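Local coordinates for malonyl-CoA-[acyl-carrier-protein] transacylase (Coxiella burnetii, PDB 3TQE) that probably transfers the malonyl group from malonyl-CoA to holo-acyl-carrier-protein, supplying malonyl-ACP for fatty acid synthesis, at residues Y46-W49 / A50-H54; E178-D181 / R182-M186; N245-R248 / G249-K253. All coordinates share one frame; numbering follows the deposited sequence.

Contact 1. Residues Y46-W49 / A50-H54; sequences YDLW and ALVQH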
# COMPACT_ATOMS: atom_id res chain seq x y z
N TYR A 46 0.80 13.21 -18.72
CA TYR A 46 1.46 12.25 -19.59
C TYR A 46 0.59 10.99 -19.61
O TYR A 46 -0.33 10.85 -18.80
CB TYR A 46 2.88 11.91 -19.14
CG TYR A 46 2.97 11.23 -17.80
CD1 TYR A 46 2.90 9.86 -17.69
CD2 TYR A 46 3.08 11.97 -16.63
CE1 TYR A 46 2.94 9.22 -16.48
CE2 TYR A 46 3.17 11.33 -15.41
CZ TYR A 46 3.09 9.95 -15.34
OH TYR A 46 3.14 9.34 -14.15
N ASP A 47 0.88 10.11 -20.56
CA ASP A 47 0.07 8.92 -20.79
C ASP A 47 0.52 7.84 -19.85
O ASP A 47 1.52 7.15 -20.05
CB ASP A 47 0.21 8.49 -22.24
CG ASP A 47 -0.69 7.34 -22.60
OD1 ASP A 47 -1.18 6.63 -21.70
OD2 ASP A 47 -0.86 7.14 -23.81
N LEU A 48 -0.21 7.72 -18.75
CA LEU A 48 0.16 6.77 -17.73
C LEU A 48 0.02 5.33 -18.20
O LEU A 48 0.82 4.49 -17.84
CB LEU A 48 -0.69 7.01 -16.51
CG LEU A 48 -0.38 6.13 -15.30
CD1 LEU A 48 1.06 6.27 -14.80
CD2 LEU A 48 -1.39 6.47 -14.18
N TRP A 49 -1.00 5.06 -18.98
CA TRP A 49 -1.16 3.69 -19.47
C TRP A 49 0.04 3.27 -20.32
O TRP A 49 0.58 2.20 -20.15
CB TRP A 49 -2.43 3.58 -20.27
CG TRP A 49 -2.72 2.22 -20.78
CD1 TRP A 49 -2.68 1.83 -22.07
CD2 TRP A 49 -3.13 1.09 -20.02
NE1 TRP A 49 -3.06 0.51 -22.18
CE2 TRP A 49 -3.34 0.03 -20.93
CE3 TRP A 49 -3.34 0.86 -18.67
CZ2 TRP A 49 -3.73 -1.24 -20.52
CZ3 TRP A 49 -3.77 -0.39 -18.26
CH2 TRP A 49 -3.96 -1.43 -19.19
N ALA A 50 0.48 4.17 -21.20
CA ALA A 50 1.62 3.90 -22.02
C ALA A 50 2.86 3.64 -21.19
O ALA A 50 3.63 2.73 -21.47
CB ALA A 50 1.85 5.05 -22.98
N LEU A 51 3.01 4.40 -20.11
CA LEU A 51 4.15 4.22 -19.26
C LEU A 51 4.09 2.86 -18.59
O LEU A 51 5.07 2.15 -18.54
CB LEU A 51 4.22 5.34 -18.22
CG LEU A 51 5.42 5.41 -17.29
CD1 LEU A 51 5.55 6.84 -16.76
CD2 LEU A 51 5.34 4.47 -16.14
N VAL A 52 2.93 2.48 -18.08
CA VAL A 52 2.81 1.23 -17.38
C VAL A 52 2.93 0.05 -18.31
O VAL A 52 3.45 -0.98 -17.93
CB VAL A 52 1.47 1.19 -16.64
CG1 VAL A 52 1.16 -0.18 -16.12
CG2 VAL A 52 1.49 2.23 -15.51
N GLN A 53 2.47 0.19 -19.55
CA GLN A 53 2.53 -0.93 -20.49
C GLN A 53 3.90 -1.12 -21.07
O GLN A 53 4.32 -2.25 -21.27
CB GLN A 53 1.49 -0.78 -21.58
CG GLN A 53 0.06 -0.82 -21.03
CD GLN A 53 -0.17 -1.98 -20.10
OE1 GLN A 53 0.09 -3.13 -20.45
NE2 GLN A 53 -0.64 -1.69 -18.90
N HIS A 54 4.58 -0.02 -21.35
CA HIS A 54 5.82 -0.09 -22.13
C HIS A 54 7.07 0.39 -21.40
O HIS A 54 8.20 0.13 -21.84
CB HIS A 54 5.60 0.65 -23.43
CG HIS A 54 4.45 0.12 -24.21
ND1 HIS A 54 4.43 -1.18 -24.68
CD2 HIS A 54 3.27 0.67 -24.55
CE1 HIS A 54 3.28 -1.39 -25.30
NE2 HIS A 54 2.56 -0.28 -25.25
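Gln53 N donates to Trp49 O over 2.8 Å, a backbone i to i+4 bond within helix 48-54. Asp47 holds the N-cap of this helix: its OD1 accepts from Ala50 N at 3.0 Å in a nearly straight bond (168°), which approaches from above the carboxylate plane. With CG anti to the backbone N (chi1 -175°), the short carboxylate folds back over the helix start, where it answers an amide that has no preceding turn to pair with; the small alanine lets Asp47 CG come within 3.4 Å of Ala50 CB. One turn on, Gln53 bends at chi2 across the indole of Trp49. Its CG sits over the five-membered ring in a CH-pi contact, 3.6 Å from the centroid, while NE2 lies over the six-membered ring, 3.3 Å from Trp49 CH2, and donates to Met22 O. Tyr46, still in the loop, meets Leu51 CD1 with CE1 at 3.5 Å. Leu48, Leu51 and Val52 suit the buried side of this amphipathic turn. Leu48 and Trp49 pack on helix 31-44, with Phe37 edge-to-face to the indole; Leu51 and Val52 press on helices 63-83 and 57-60.

Contact 2. Residues E178-D181 / R182-M186; sequences EAVD and RALNM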
# COMPACT_ATOMS: atom_id res chain seq x y z
N GLU A 178 23.73 2.95 6.19
CA GLU A 178 24.75 2.24 6.95
C GLU A 178 24.11 1.53 8.13
O GLU A 178 24.49 0.41 8.49
CB GLU A 178 25.83 3.20 7.44
CG GLU A 178 26.56 3.93 6.32
CD GLU A 178 25.92 5.29 5.93
OE1 GLU A 178 24.79 5.59 6.41
OE2 GLU A 178 26.58 6.04 5.15
N ALA A 179 23.14 2.20 8.75
CA ALA A 179 22.47 1.68 9.92
C ALA A 179 21.59 0.50 9.57
O ALA A 179 21.53 -0.48 10.30
CB ALA A 179 21.66 2.78 10.58
N VAL A 180 20.88 0.61 8.46
CA VAL A 180 20.12 -0.52 7.96
C VAL A 180 21.03 -1.72 7.76
O VAL A 180 20.70 -2.82 8.18
CB VAL A 180 19.33 -0.14 6.69
CG1 VAL A 180 18.81 -1.39 5.99
CG2 VAL A 180 18.24 0.83 7.08
N ASP A 181 22.18 -1.53 7.13
CA ASP A 181 23.08 -2.65 6.91
C ASP A 181 23.56 -3.25 8.23
O ASP A 181 23.64 -4.45 8.38
CB ASP A 181 24.25 -2.24 6.03
CG ASP A 181 23.88 -2.09 4.58
OD1 ASP A 181 22.82 -2.60 4.17
OD2 ASP A 181 24.68 -1.48 3.81
N ARG A 182 23.88 -2.40 9.20
CA ARG A 182 24.30 -2.88 10.50
C ARG A 182 23.21 -3.68 11.18
O ARG A 182 23.47 -4.72 11.74
CB ARG A 182 24.74 -1.74 11.41
CG ARG A 182 26.02 -1.07 11.02
CD ARG A 182 26.52 -0.13 12.10
NE ARG A 182 25.61 0.94 12.47
CZ ARG A 182 25.51 2.12 11.87
NH1 ARG A 182 26.23 2.45 10.81
NH2 ARG A 182 24.64 2.99 12.35
N ALA A 183 21.99 -3.19 11.09
CA ALA A 183 20.85 -3.85 11.69
C ALA A 183 20.57 -5.18 11.02
O ALA A 183 20.25 -6.17 11.69
CB ALA A 183 19.63 -2.96 11.60
N LEU A 184 20.65 -5.21 9.70
CA LEU A 184 20.40 -6.45 9.00
C LEU A 184 21.44 -7.48 9.38
O LEU A 184 21.14 -8.65 9.57
CB LEU A 184 20.41 -6.24 7.49
CG LEU A 184 19.29 -5.40 6.92
CD1 LEU A 184 19.53 -5.14 5.44
CD2 LEU A 184 17.91 -6.00 7.20
N ASN A 185 22.69 -7.03 9.50
CA ASN A 185 23.72 -7.98 9.87
C ASN A 185 23.50 -8.52 11.28
O ASN A 185 23.66 -9.71 11.53
CB ASN A 185 25.09 -7.32 9.72
CG ASN A 185 26.17 -8.33 9.60
OD1 ASN A 185 26.17 -9.18 8.70
ND2 ASN A 185 27.09 -8.28 10.48
N MSE A 186 23.08 -7.65 12.21
CA MSE A 186 22.75 -8.10 13.55
C MSE A 186 21.57 -9.05 13.53
O MSE A 186 21.53 -10.00 14.29
CB MSE A 186 22.40 -6.94 14.44
CG MSE A 186 23.50 -6.13 14.83
SE MSE A 186 22.95 -4.86 16.17
CE MSE A 186 24.51 -3.83 16.07
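Arg182 folds back along helix 177-189 and lays its guanidinium flat over the backbone of the preceding turn, with Ala179 CA 3.5 Å above its plane. The chain bends at chi3 (-59°), which turns the planar group from the helix surface back toward the N-terminal end; NH1 then lies 3.5 Å from Glu178 CB and NH2 the same distance from Ala179 CB. Alanine suits this place, since its methyl lets the guanidinium approach the main chain. The buried side is apolar. Val180 and Leu184 run alongside each other, one turn apart, Val180 CG1 3.9 Å from Leu184 CD1, and Ala179 and Ala183 add buried methyls. They pack on strands of the mixed sheet: Ala179, Val180 and Ala183 on 160-167, Leu184 on 170-174 and 194-197. By contrast, Glu178 and Asn185 face solvent and take little part in the packing. Regular i to i+4 backbone bonds, such as Leu184 N to Val180 O at 2.8 Å, hold the two turns together. The charged atoms of Glu178 and Arg182 do not pair, OE1 and NH1 being 5.6 Å apart; Gln158 links them by receiving from Arg182 NH2 and donating to Glu178 OE1, Arg182 NE donates to Ala154 O near the end of helix 144-155, and Asp181 forms a salt bridge with Arg197. The polar chemistry thus ties the helix to its neighbours more than one turn to the next.

Contact 3. Residues N245-R248 / G249-K253; sequences NIIR and GALIK. With GLY (glycine), chain C.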
# COMPACT_ATOMS: atom_id res chain seq x y z
N ASN A 245 -9.83 16.27 9.03
CA ASN A 245 -8.52 16.65 9.53
C ASN A 245 -7.82 15.51 10.24
O ASN A 245 -6.60 15.46 10.30
CB ASN A 245 -8.60 17.87 10.43
CG ASN A 245 -8.76 19.14 9.66
OD1 ASN A 245 -8.22 19.29 8.56
ND2 ASN A 245 -9.45 20.09 10.26
N ILE A 246 -8.60 14.57 10.76
CA ILE A 246 -8.01 13.40 11.38
C ILE A 246 -7.45 12.49 10.29
O ILE A 246 -6.37 11.94 10.43
CB ILE A 246 -9.02 12.67 12.29
CG1 ILE A 246 -9.59 13.61 13.35
CG2 ILE A 246 -8.39 11.49 12.97
CD1 ILE A 246 -8.59 14.27 14.19
N ILE A 247 -8.18 12.35 9.19
CA ILE A 247 -7.65 11.63 8.04
C ILE A 247 -6.38 12.29 7.53
O ILE A 247 -5.40 11.60 7.25
CB ILE A 247 -8.72 11.52 6.95
CG1 ILE A 247 -9.85 10.64 7.44
CG2 ILE A 247 -8.10 10.97 5.65
CD1 ILE A 247 -11.09 10.65 6.55
N ARG A 248 -6.37 13.62 7.41
CA ARG A 248 -5.15 14.30 7.00
C ARG A 248 -4.01 13.96 7.93
O ARG A 248 -2.91 13.64 7.48
CB ARG A 248 -5.32 15.80 6.99
CG ARG A 248 -6.25 16.32 5.94
CD ARG A 248 -6.26 17.84 5.88
NE ARG A 248 -7.09 18.23 4.74
CZ ARG A 248 -8.39 18.50 4.80
NH1 ARG A 248 -9.04 18.54 5.96
NH2 ARG A 248 -9.05 18.78 3.70
N GLY A 249 -4.24 14.04 9.23
CA GLY A 249 -3.20 13.71 10.17
C GLY A 249 -2.67 12.30 9.99
O GLY A 249 -1.47 12.07 10.10
N ALA A 250 -3.58 11.36 9.75
CA ALA A 250 -3.20 9.98 9.59
C ALA A 250 -2.33 9.77 8.36
O ALA A 250 -1.37 9.01 8.39
CB ALA A 250 -4.42 9.09 9.53
N LEU A 251 -2.66 10.46 7.29
CA LEU A 251 -1.91 10.33 6.05
C LEU A 251 -0.54 10.95 6.16
O LEU A 251 0.42 10.44 5.59
CB LEU A 251 -2.65 10.95 4.88
CG LEU A 251 -3.94 10.21 4.51
CD1 LEU A 251 -4.70 11.04 3.51
CD2 LEU A 251 -3.63 8.79 3.96
N ILE A 252 -0.42 12.03 6.90
CA ILE A 252 0.87 12.67 7.04
C ILE A 252 1.73 11.85 8.00
O ILE A 252 2.90 11.60 7.75
CB ILE A 252 0.71 14.12 7.48
CG1 ILE A 252 -0.00 14.92 6.38
CG2 ILE A 252 2.06 14.71 7.84
CD1 ILE A 252 0.65 14.87 5.01
N LYS A 253 1.16 11.42 9.11
CA LYS A 253 1.91 10.61 10.08
C LYS A 253 2.36 9.29 9.48
O LYS A 253 3.38 8.76 9.86
CB LYS A 253 1.07 10.39 11.33
CG LYS A 253 1.86 9.85 12.53
CD LYS A 253 0.96 9.74 13.78
CE LYS A 253 1.73 9.24 14.99
NZ LYS A 253 0.88 9.20 16.24
N GLY C . -14.43 18.37 3.38
CA GLY C . -13.85 18.94 4.64
C GLY C . -12.36 19.14 4.50
O GLY C . -11.82 18.85 3.41
OXT GLY C . -11.67 19.58 5.47
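Asn245 through Lys253 form regular alpha-helix, each turn closed by i to i+4 bonds. Gly249 N reaches Asn245 O at 3.0 Å, and the same pattern carries Ala250 to Ile246, Leu251 to Ile247 and Ile252 to Arg248. Along the buried side Ile247 and Leu251 lie alongside each other one turn apart, CG2 of the isoleucine 4.0 Å from CD1 of the leucine. Buried beside them, Ala250 CB lies 3.5 Å from Ile247 O, the small size of the methyl fitting close to the main chain.

Arg248 carries the polar chemistry. Its chain, extended from CG to NE (chi3 174°), carries the guanidinium past Asn245 to a bound glycine, whose carboxylate it meets edge-on. Two N-H groups grip the two carboxylate oxygens: NH1 donates to OXT of the glycine at 2.9 Å, and NH2 to its O at 2.8 Å, the classic paired arginine-carboxylate bond. NH1 also donates to Asn245 OD1 at 2.8 Å, a bent bond (137°) from above the amide plane, which may help to fix the orientation of the guanidinium. NE and NH2 have further acceptors in Ile220 O and Ile223 O, and the glycine donates to Ile225 O. Arginine suits this place because it can serve an anion and several carbonyls together.

Helix 244-254 is thus held on two sides: Ile247 and Leu251 pack on helix 97-105, which follows the predicted nucleophile Ser96, and Ile252 rests on helix 210-220.

All three contacts are local, helical contacts with a buried apolar side, yet they sit far apart, with nearest atoms about 17 to 27 Å from each other, and share no element. Contact 1 opens its helix and packs among other helices; contacts 2 and 3 lie within helices already running. Contact 2 covers the mixed sheet and lies farthest from the centre of the chain, whereas contact 3 is the most central; all three are partly buried, with exposed residues at their outer side. Their polar chemistry differs accordingly: a carboxylate caps the helix in contact 1, one arginine in contact 2 binds protein acceptors, and another in contact 3 also holds a bound ligand.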